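Local coordinates for catechol 2,3-dioxygenase (Pseudomonas sp. KL28, PDB 3HPY), which probably cleaves catechol and alkylcatechols next to the diol with an active-site iron and O2, giving 2-hydroxy-6-oxohexa-2,4-dienoate from catechol itself, at residues V73-K76 against A77-E80; K81-A84 against D85-Y89; L221-W224 against E225-L228. One frame throughout, in Å; residues are numbered along the deposited sequence.

Contact 1 (V73-K76 against A77-E80); sequences VLDK and ATLE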
ATOM      1  N   VAL C  73     -21.344  20.131 -17.251  1.00 24.34           N
ATOM      2  CA  VAL C  73     -21.021  19.984 -18.678  1.00 25.04           C
ATOM      3  C   VAL C  73     -19.918  20.985 -19.040  1.00 24.97           C
ATOM      4  O   VAL C  73     -19.586  21.855 -18.236  1.00 24.90           O
ATOM      5  CB  VAL C  73     -22.257  20.220 -19.587  1.00 25.06           C
ATOM      6  CG1 VAL C  73     -23.398  19.300 -19.160  1.00 23.31           C
ATOM      7  CG2 VAL C  73     -22.686  21.682 -19.533  1.00 24.23           C
ATOM      8  N   LEU C  74     -19.363  20.880 -20.241  1.00 25.99           N
ATOM      9  CA  LEU C  74     -18.271  21.766 -20.629  1.00 25.73           C
ATOM     10  C   LEU C  74     -18.550  23.256 -20.436  1.00 28.10           C
ATOM     11  O   LEU C  74     -17.797  23.943 -19.728  1.00 28.50           O
ATOM     12  CB  LEU C  74     -17.860  21.498 -22.078  1.00 25.87           C
ATOM     13  CG  LEU C  74     -16.512  22.089 -22.533  1.00 24.56           C
ATOM     14  CD1 LEU C  74     -15.364  21.592 -21.648  1.00 25.68           C
ATOM     15  CD2 LEU C  74     -16.258  21.679 -23.967  1.00 24.38           C
ATOM     16  N   ASP C  75     -19.615  23.759 -21.056  1.00 27.72           N
ATOM     17  CA  ASP C  75     -19.966  25.183 -20.948  1.00 29.49           C
ATOM     18  C   ASP C  75     -21.452  25.464 -21.204  1.00 29.24           C
ATOM     19  O   ASP C  75     -22.231  24.550 -21.490  1.00 25.68           O
ATOM     20  CB  ASP C  75     -19.117  25.999 -21.932  1.00 31.01           C
ATOM     21  CG  ASP C  75     -19.049  25.358 -23.308  1.00 31.22           C
ATOM     22  OD1 ASP C  75     -20.117  25.011 -23.857  1.00 33.89           O
ATOM     23  OD2 ASP C  75     -17.932  25.199 -23.845  1.00 29.03           O
ATOM     24  N   LYS C  76     -21.835  26.737 -21.106  1.00 29.99           N
ATOM     25  CA  LYS C  76     -23.221  27.136 -21.317  1.00 32.05           C
ATOM     26  C   LYS C  76     -23.706  26.706 -22.698  1.00 30.23           C
ATOM     27  O   LYS C  76     -24.834  26.247 -22.846  1.00 30.50           O
ATOM     28  CB  LYS C  76     -23.363  28.651 -21.140  1.00 32.94           C
ATOM     29  CG  LYS C  76     -23.076  29.124 -19.717  1.00 37.33           C
ATOM     30  CD  LYS C  76     -22.878  30.637 -19.654  1.00 40.80           C
ATOM     31  CE  LYS C  76     -21.536  31.035 -20.252  1.00 41.45           C
ATOM     32  NZ  LYS C  76     -21.434  32.495 -20.539  1.00 41.74           N
ATOM     33  N   ALA C  77     -22.843  26.832 -23.701  1.00 30.34           N
ATOM     34  CA  ALA C  77     -23.201  26.427 -25.061  1.00 30.91           C
ATOM     35  C   ALA C  77     -23.544  24.938 -25.097  1.00 30.59           C
ATOM     36  O   ALA C  77     -24.481  24.520 -25.778  1.00 31.55           O
ATOM     37  CB  ALA C  77     -22.040  26.723 -26.024  1.00 29.74           C
ATOM     38  N   THR C  78     -22.776  24.137 -24.368  1.00 30.25           N
ATOM     39  CA  THR C  78     -23.009  22.700 -24.325  1.00 30.10           C
ATOM     40  C   THR C  78     -24.330  22.438 -23.613  1.00 30.63           C
ATOM     41  O   THR C  78     -25.134  21.609 -24.050  1.00 30.19           O
ATOM     42  CB  THR C  78     -21.878  21.985 -23.566  1.00 30.11           C
ATOM     43  OG1 THR C  78     -20.615  22.423 -24.088  1.00 29.30           O
ATOM     44  CG2 THR C  78     -21.990  20.469 -23.730  1.00 28.15           C
ATOM     45  N   LEU C  79     -24.544  23.162 -22.515  1.00 30.60           N
ATOM     46  CA  LEU C  79     -25.756  23.027 -21.717  1.00 30.96           C
ATOM     47  C   LEU C  79     -26.994  23.202 -22.596  1.00 32.23           C
ATOM     48  O   LEU C  79     -27.859  22.324 -22.644  1.00 31.10           O
ATOM     49  CB  LEU C  79     -25.765  24.066 -20.594  1.00 28.64           C
ATOM     50  CG  LEU C  79     -26.825  23.906 -19.502  1.00 28.80           C
ATOM     51  CD1 LEU C  79     -26.625  22.567 -18.803  1.00 29.87           C
ATOM     52  CD2 LEU C  79     -26.722  25.048 -18.491  1.00 26.05           C
ATOM     53  N   GLU C  80     -27.069  24.334 -23.294  1.00 33.12           N
ATOM     54  CA  GLU C  80     -28.199  24.620 -24.177  1.00 33.56           C
ATOM     55  C   GLU C  80     -28.331  23.494 -25.193  1.00 32.66           C
ATOM     56  O   GLU C  80     -29.417  22.978 -25.445  1.00 33.27           O
ATOM     57  CB  GLU C  80     -27.977  25.940 -24.918  1.00 34.52           C
ATOM     58  CG  GLU C  80     -27.772  27.150 -24.020  1.00 37.35           C
ATOM     59  CD  GLU C  80     -28.935  27.378 -23.076  1.00 38.68           C
ATOM     60  OE1 GLU C  80     -30.054  26.914 -23.393  1.00 38.62           O
ATOM     61  OE2 GLU C  80     -28.735  28.027 -22.027  1.00 39.86           O
TER
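Asp75 OD1 accepts two hydrogen bonds from a single residue, Thr78: one from the hydroxyl OG1 at 2.6 Å, one from the backbone N at 2.8 Å. The two donors arrive differently. The amide N of Thr78 meets the oxygen almost end-on, whereas the hydroxyl comes from above the carboxylate plane, 56° out of it, the two side chains crossing at about a right angle. Aspartate suits this place because its short side chain can fold back over the first turn, with chi1 at 45°, so that OD1 reaches both donors. Asp75 is the N-cap of helix 76-89, and its negative charge at the positive end of the helix dipole is probably favourable. The helical backbone bonds begin at once, Leu79 N to Asp75 O at 2.9 Å and Glu80 N to Lys76 O at 3.0 Å. Beside the cap, Val73 and Leu79 make an apolar contact, Val73 CG2 lying 4.0 Å from Leu79 CB, and both side chains rest on Leu120 of strand 117-121. Leu74 lays its CB against the Thr78 hydroxyl, while its side chain packs on Pro277 of a second subunit. Glu80 OE1 makes a salt bridge with Arg95.

Contact 2 (K81-A84 against D85-Y89); sequences KLDA and DLQAY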
ATOM      1  N   LYS C  81     -27.198  23.125 -25.773  1.00 33.65           N
ATOM      2  CA  LYS C  81     -27.127  22.073 -26.776  1.00 33.31           C
ATOM      3  C   LYS C  81     -27.773  20.774 -26.271  1.00 34.29           C
ATOM      4  O   LYS C  81     -28.606  20.173 -26.956  1.00 34.75           O
ATOM      5  CB  LYS C  81     -25.658  21.856 -27.133  1.00 33.10           C
ATOM      6  CG  LYS C  81     -25.410  21.220 -28.478  1.00 34.44           C
ATOM      7  CD  LYS C  81     -25.435  19.714 -28.401  1.00 35.30           C
ATOM      8  CE  LYS C  81     -24.999  19.112 -29.729  1.00 36.62           C
ATOM      9  NZ  LYS C  81     -25.029  17.621 -29.697  1.00 35.50           N
ATOM     10  N   LEU C  82     -27.401  20.351 -25.067  1.00 33.67           N
ATOM     11  CA  LEU C  82     -27.955  19.130 -24.496  1.00 32.54           C
ATOM     12  C   LEU C  82     -29.433  19.258 -24.123  1.00 32.43           C
ATOM     13  O   LEU C  82     -30.211  18.324 -24.328  1.00 30.56           O
ATOM     14  CB  LEU C  82     -27.115  18.702 -23.291  1.00 32.44           C
ATOM     15  CG  LEU C  82     -25.737  18.246 -23.775  1.00 31.03           C
ATOM     16  CD1 LEU C  82     -24.753  18.190 -22.618  1.00 32.66           C
ATOM     17  CD2 LEU C  82     -25.876  16.890 -24.454  1.00 29.37           C
ATOM     18  N   ASP C  83     -29.827  20.406 -23.580  1.00 33.64           N
ATOM     19  CA  ASP C  83     -31.233  20.614 -23.240  1.00 34.71           C
ATOM     20  C   ASP C  83     -32.036  20.354 -24.522  1.00 35.21           C
ATOM     21  O   ASP C  83     -33.006  19.600 -24.510  1.00 35.35           O
ATOM     22  CB  ASP C  83     -31.450  22.054 -22.743  1.00 36.75           C
ATOM     23  CG  ASP C  83     -32.878  22.315 -22.248  1.00 38.28           C
ATOM     24  OD1 ASP C  83     -33.213  23.501 -22.055  1.00 40.42           O
ATOM     25  OD2 ASP C  83     -33.657  21.357 -22.045  1.00 39.12           O
ATOM     26  N   ALA C  84     -31.606  20.950 -25.637  1.00 35.43           N
ATOM     27  CA  ALA C  84     -32.297  20.788 -26.920  1.00 34.74           C
ATOM     28  C   ALA C  84     -32.364  19.345 -27.407  1.00 35.30           C
ATOM     29  O   ALA C  84     -33.389  18.908 -27.931  1.00 33.83           O
ATOM     30  CB  ALA C  84     -31.639  21.651 -27.984  1.00 34.82           C
ATOM     31  N   ASP C  85     -31.268  18.610 -27.241  1.00 35.95           N
ATOM     32  CA  ASP C  85     -31.219  17.217 -27.672  1.00 36.42           C
ATOM     33  C   ASP C  85     -32.130  16.355 -26.806  1.00 35.00           C
ATOM     34  O   ASP C  85     -32.654  15.341 -27.258  1.00 34.30           O
ATOM     35  CB  ASP C  85     -29.788  16.681 -27.603  1.00 37.27           C
ATOM     36  CG  ASP C  85     -28.817  17.489 -28.452  1.00 40.06           C
ATOM     37  OD1 ASP C  85     -29.197  17.900 -29.570  1.00 41.27           O
ATOM     38  OD2 ASP C  85     -27.667  17.706 -28.009  1.00 39.62           O
ATOM     39  N   LEU C  86     -32.309  16.757 -25.551  1.00 35.25           N
ATOM     40  CA  LEU C  86     -33.173  16.011 -24.645  1.00 34.78           C
ATOM     41  C   LEU C  86     -34.628  16.211 -25.064  1.00 35.57           C
ATOM     42  O   LEU C  86     -35.432  15.278 -25.031  1.00 34.09           O
ATOM     43  CB  LEU C  86     -32.972  16.478 -23.201  1.00 34.03           C
ATOM     44  CG  LEU C  86     -31.679  16.020 -22.516  1.00 33.69           C
ATOM     45  CD1 LEU C  86     -31.459  16.826 -21.247  1.00 33.80           C
ATOM     46  CD2 LEU C  86     -31.752  14.527 -22.213  1.00 32.05           C
ATOM     47  N   GLN C  87     -34.966  17.428 -25.469  1.00 35.62           N
ATOM     48  CA  GLN C  87     -36.335  17.694 -25.889  1.00 36.09           C
ATOM     49  C   GLN C  87     -36.612  17.063 -27.248  1.00 36.09           C
ATOM     50  O   GLN C  87     -37.680  16.501 -27.461  1.00 36.43           O
ATOM     51  CB  GLN C  87     -36.598  19.194 -25.946  1.00 36.92           C
ATOM     52  CG  GLN C  87     -36.273  19.917 -24.669  1.00 36.75           C
ATOM     53  CD  GLN C  87     -36.707  21.351 -24.721  1.00 38.34           C
ATOM     54  OE1 GLN C  87     -35.993  22.247 -24.273  1.00 39.97           O
ATOM     55  NE2 GLN C  87     -37.895  21.586 -25.265  1.00 39.73           N
ATOM     56  N   ALA C  88     -35.650  17.144 -28.163  1.00 36.38           N
ATOM     57  CA  ALA C  88     -35.829  16.554 -29.491  1.00 37.03           C
ATOM     58  C   ALA C  88     -36.048  15.053 -29.344  1.00 36.73           C
ATOM     59  O   ALA C  88     -36.769  14.438 -30.134  1.00 38.13           O
ATOM     60  CB  ALA C  88     -34.596  16.824 -30.366  1.00 37.40           C
ATOM     61  N   TYR C  89     -35.417  14.477 -28.321  1.00 35.01           N
ATOM     62  CA  TYR C  89     -35.505  13.048 -28.027  1.00 34.02           C
ATOM     63  C   TYR C  89     -36.895  12.723 -27.503  1.00 34.23           C
ATOM     64  O   TYR C  89     -37.357  11.589 -27.609  1.00 33.42           O
ATOM     65  CB  TYR C  89     -34.469  12.654 -26.964  1.00 33.61           C
ATOM     66  CG  TYR C  89     -34.269  11.155 -26.823  1.00 32.85           C
ATOM     67  CD1 TYR C  89     -33.576  10.432 -27.792  1.00 32.94           C
ATOM     68  CD2 TYR C  89     -34.794  10.454 -25.731  1.00 34.59           C
ATOM     69  CE1 TYR C  89     -33.409   9.049 -27.688  1.00 32.55           C
ATOM     70  CE2 TYR C  89     -34.636   9.073 -25.614  1.00 32.20           C
ATOM     71  CZ  TYR C  89     -33.945   8.376 -26.594  1.00 34.08           C
ATOM     72  OH  TYR C  89     -33.796   7.011 -26.483  1.00 33.64           O
TER
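Asp83 O is gripped by two backbone amides of the next turn of helix 76-89, Gln87 N at 3.1 Å and, in a weak bond, Leu86 N at 3.1 Å. Ala88 N likewise reaches Ala84 O at 2.9 Å. One turn earlier, Lys81 and Asp85 are joined twice. Asp85 N gives to Lys81 O at 3.1 Å, and Lys81 NZ makes a salt bridge to Asp85 OD2 at 3.1 Å, coming to the syn side of the carboxylate, 31° out of its plane. A bend at chi2 (-87°) turns the otherwise extended lysine chain along the helix, laying CD and CE beside the same oxygen. Asp85 CG stands beside its own backbone N (chi1 -58°), which directs the carboxylate back toward the preceding turn and brings OD2 within 2.8 Å of Lys81 O. The small alanines suit the exposed side of the helix, while Leu82 and Leu86 are buried; Leu86 spreads over Thr93, Phe110 and Val172. The charge of buried Asp83 is answered by Arg95 and Thr93 of strand 93-96, Arg95 being shared with Glu80; the salt bridge would probably favour the ionised form. At Asp85 the close approach of two acceptors, OD2 and Lys81 O, is probably unfavourable, and the ammonium beside OD2 would probably offset it.

Contact 3 (L221-W224 against E225-L228); sequences LESW and EQVL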
ATOM      1  N   LEU C 221     -11.140   7.180  -3.340  1.00 23.50           N
ATOM      2  CA  LEU C 221     -10.049   7.150  -2.369  1.00 24.69           C
ATOM      3  C   LEU C 221      -8.735   7.032  -3.145  1.00 24.38           C
ATOM      4  O   LEU C 221      -8.732   6.635  -4.309  1.00 22.22           O
ATOM      5  CB  LEU C 221     -10.195   5.967  -1.410  1.00 26.41           C
ATOM      6  CG  LEU C 221     -10.533   6.321   0.045  1.00 28.66           C
ATOM      7  CD1 LEU C 221     -11.724   7.255   0.078  1.00 26.91           C
ATOM      8  CD2 LEU C 221     -10.817   5.050   0.856  1.00 24.70           C
ATOM      9  N   GLU C 222      -7.628   7.371  -2.493  1.00 24.48           N
ATOM     10  CA  GLU C 222      -6.308   7.347  -3.125  1.00 27.59           C
ATOM     11  C   GLU C 222      -5.647   5.988  -3.279  1.00 26.44           C
ATOM     12  O   GLU C 222      -5.025   5.713  -4.300  1.00 27.95           O
ATOM     13  CB  GLU C 222      -5.351   8.262  -2.349  1.00 29.06           C
ATOM     14  CG  GLU C 222      -5.567   9.739  -2.580  1.00 34.33           C
ATOM     15  CD  GLU C 222      -4.818  10.241  -3.801  1.00 37.60           C
ATOM     16  OE1 GLU C 222      -3.680  10.728  -3.638  1.00 38.80           O
ATOM     17  OE2 GLU C 222      -5.358  10.134  -4.924  1.00 39.95           O
ATOM     18  N   SER C 223      -5.761   5.138  -2.268  1.00 24.95           N
ATOM     19  CA  SER C 223      -5.103   3.837  -2.336  1.00 22.72           C
ATOM     20  C   SER C 223      -5.802   2.769  -1.515  1.00 22.54           C
ATOM     21  O   SER C 223      -6.712   3.062  -0.748  1.00 22.00           O
ATOM     22  CB  SER C 223      -3.677   3.971  -1.817  1.00 23.70           C
ATOM     23  OG  SER C 223      -3.703   4.164  -0.411  1.00 18.68           O
ATOM     24  N   TRP C 224      -5.348   1.526  -1.673  1.00 21.78           N
ATOM     25  CA  TRP C 224      -5.895   0.395  -0.934  1.00 22.04           C
ATOM     26  C   TRP C 224      -5.734   0.639   0.563  1.00 20.18           C
ATOM     27  O   TRP C 224      -6.622   0.325   1.339  1.00 20.75           O
ATOM     28  CB  TRP C 224      -5.161  -0.881  -1.335  1.00 24.77           C
ATOM     29  CG  TRP C 224      -5.618  -2.155  -0.657  1.00 27.90           C
ATOM     30  CD1 TRP C 224      -4.812  -3.124  -0.135  1.00 29.60           C
ATOM     31  CD2 TRP C 224      -6.965  -2.648  -0.529  1.00 28.71           C
ATOM     32  NE1 TRP C 224      -5.564  -4.187   0.305  1.00 29.92           N
ATOM     33  CE2 TRP C 224      -6.887  -3.925   0.075  1.00 30.42           C
ATOM     34  CE3 TRP C 224      -8.229  -2.136  -0.867  1.00 29.84           C
ATOM     35  CZ2 TRP C 224      -8.028  -4.705   0.348  1.00 30.21           C
ATOM     36  CZ3 TRP C 224      -9.365  -2.907  -0.595  1.00 30.14           C
ATOM     37  CH2 TRP C 224      -9.253  -4.179   0.007  1.00 30.50           C
ATOM     38  N   GLU C 225      -4.600   1.184   0.981  1.00 19.14           N
ATOM     39  CA  GLU C 225      -4.425   1.452   2.399  1.00 18.77           C
ATOM     40  C   GLU C 225      -5.420   2.516   2.852  1.00 19.42           C
ATOM     41  O   GLU C 225      -5.830   2.519   4.009  1.00 18.50           O
ATOM     42  CB  GLU C 225      -2.981   1.885   2.702  1.00 18.52           C
ATOM     43  CG  GLU C 225      -1.987   0.803   2.309  1.00 21.14           C
ATOM     44  CD  GLU C 225      -0.878   0.603   3.315  1.00 25.31           C
ATOM     45  OE1 GLU C 225      -0.355   1.608   3.863  1.00 25.70           O
ATOM     46  OE2 GLU C 225      -0.519  -0.570   3.545  1.00 26.26           O
ATOM     47  N   GLN C 226      -5.832   3.413   1.959  1.00 19.66           N
ATOM     48  CA  GLN C 226      -6.803   4.417   2.389  1.00 20.18           C
ATOM     49  C   GLN C 226      -8.165   3.756   2.603  1.00 21.93           C
ATOM     50  O   GLN C 226      -8.980   4.240   3.386  1.00 21.81           O
ATOM     51  CB  GLN C 226      -6.910   5.552   1.377  1.00 21.92           C
ATOM     52  CG  GLN C 226      -5.768   6.548   1.455  1.00 21.39           C
ATOM     53  CD  GLN C 226      -5.544   7.070   2.856  1.00 25.50           C
ATOM     54  OE1 GLN C 226      -4.531   6.761   3.490  1.00 30.21           O
ATOM     55  NE2 GLN C 226      -6.485   7.857   3.354  1.00 25.24           N
ATOM     56  N   VAL C 227      -8.403   2.630   1.928  1.00 20.93           N
ATOM     57  CA  VAL C 227      -9.675   1.929   2.086  1.00 20.45           C
ATOM     58  C   VAL C 227      -9.734   1.298   3.475  1.00 21.87           C
ATOM     59  O   VAL C 227     -10.777   1.301   4.134  1.00 21.20           O
ATOM     60  CB  VAL C 227      -9.855   0.838   1.008  1.00 21.74           C
ATOM     61  CG1 VAL C 227     -11.155   0.076   1.237  1.00 23.40           C
ATOM     62  CG2 VAL C 227      -9.899   1.487  -0.380  1.00 23.45           C
ATOM     63  N   LEU C 228      -8.605   0.757   3.915  1.00 22.55           N
ATOM     64  CA  LEU C 228      -8.514   0.147   5.236  1.00 23.42           C
ATOM     65  C   LEU C 228      -8.801   1.212   6.288  1.00 23.23           C
ATOM     66  O   LEU C 228      -9.633   1.027   7.166  1.00 24.39           O
ATOM     67  CB  LEU C 228      -7.116  -0.411   5.451  1.00 22.37           C
ATOM     68  CG  LEU C 228      -6.800  -0.838   6.887  1.00 26.66           C
ATOM     69  CD1 LEU C 228      -7.825  -1.870   7.334  1.00 23.73           C
ATOM     70  CD2 LEU C 228      -5.376  -1.405   6.953  1.00 26.49           C
TER
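Trp224 and Val227, three residues apart on the first turn of helix 224-236, cross at a slant, with the six-membered part of the indole doing the touching: CE3 lies 3.9 Å from Val227 CB, and CZ3 is the same distance from Val227 CG1. With Trp224 CG anti to the backbone N (chi1 -180°), the ring swings out beside the helix and its CE3 and CZ3 atoms meet the branched valine obliquely. The valine is wedged between two large neighbours, since its CG2 is met by Leu221 CD2 at 3.9 Å. Leu221 approaches from the loop that follows strand 213-220, its side chain at about a right angle to that of Gln226 and its CD2 3.2 Å from Gln226 O. Both Leu221 and Val227 also press on Met270 of strand 265-270, so branched aliphatic chains suit this seam between helix and sheet.

The polar side of the turn belongs to Ser223. Its OG, set between the backbone N and the carbonyl carbon (chi1 71°), accepts from Gln226 N at 3.3 Å and also bonds to Glu225 OE1 of a fourth subunit. The backbone N of Ser223, by contrast, is buried with no partner. Trp224 O accepts from both Leu228 N and Val227 N; the former, at 3.3 Å, is the straighter bond, and the latter comes from well above the carbonyl plane. The indole also stacks with Trp224 of a third subunit, and NE1 bonds to the backbone O of that residue, so a bulky indole with one N-H serves the interface as well as the helix. Ser223 is thus a serine N-cap, opening a helix of the glyoxalase-like C-terminal region, with the capped turn built into the subunit interfaces of the homotetramer.

Contacts 1 and 2 are successive parts of helix 76-89, their centres 12 Å apart, and they touch where Val73 CG1 packs on Leu82 CD1 at 3.9 Å. Contact 3 begins another helix in the glyoxalase-like C-terminal part of the chain, whereas contacts 1 and 2 lie in the N-terminal extradiol dioxygenase domain, across the chain's centre; its centre is 34 Å from that of contact 1 and 40 Å from that of contact 2. Contacts 1 and 3 nonetheless resemble each other, each being a strand-to-helix junction with a polar N-cap residue. Contact 3 lies nearest the active site but does not line it: the Val227 side chain is about 9 Å from that of the iron ligand Glu267 and about 12 Å from bound 4-methylcatechol.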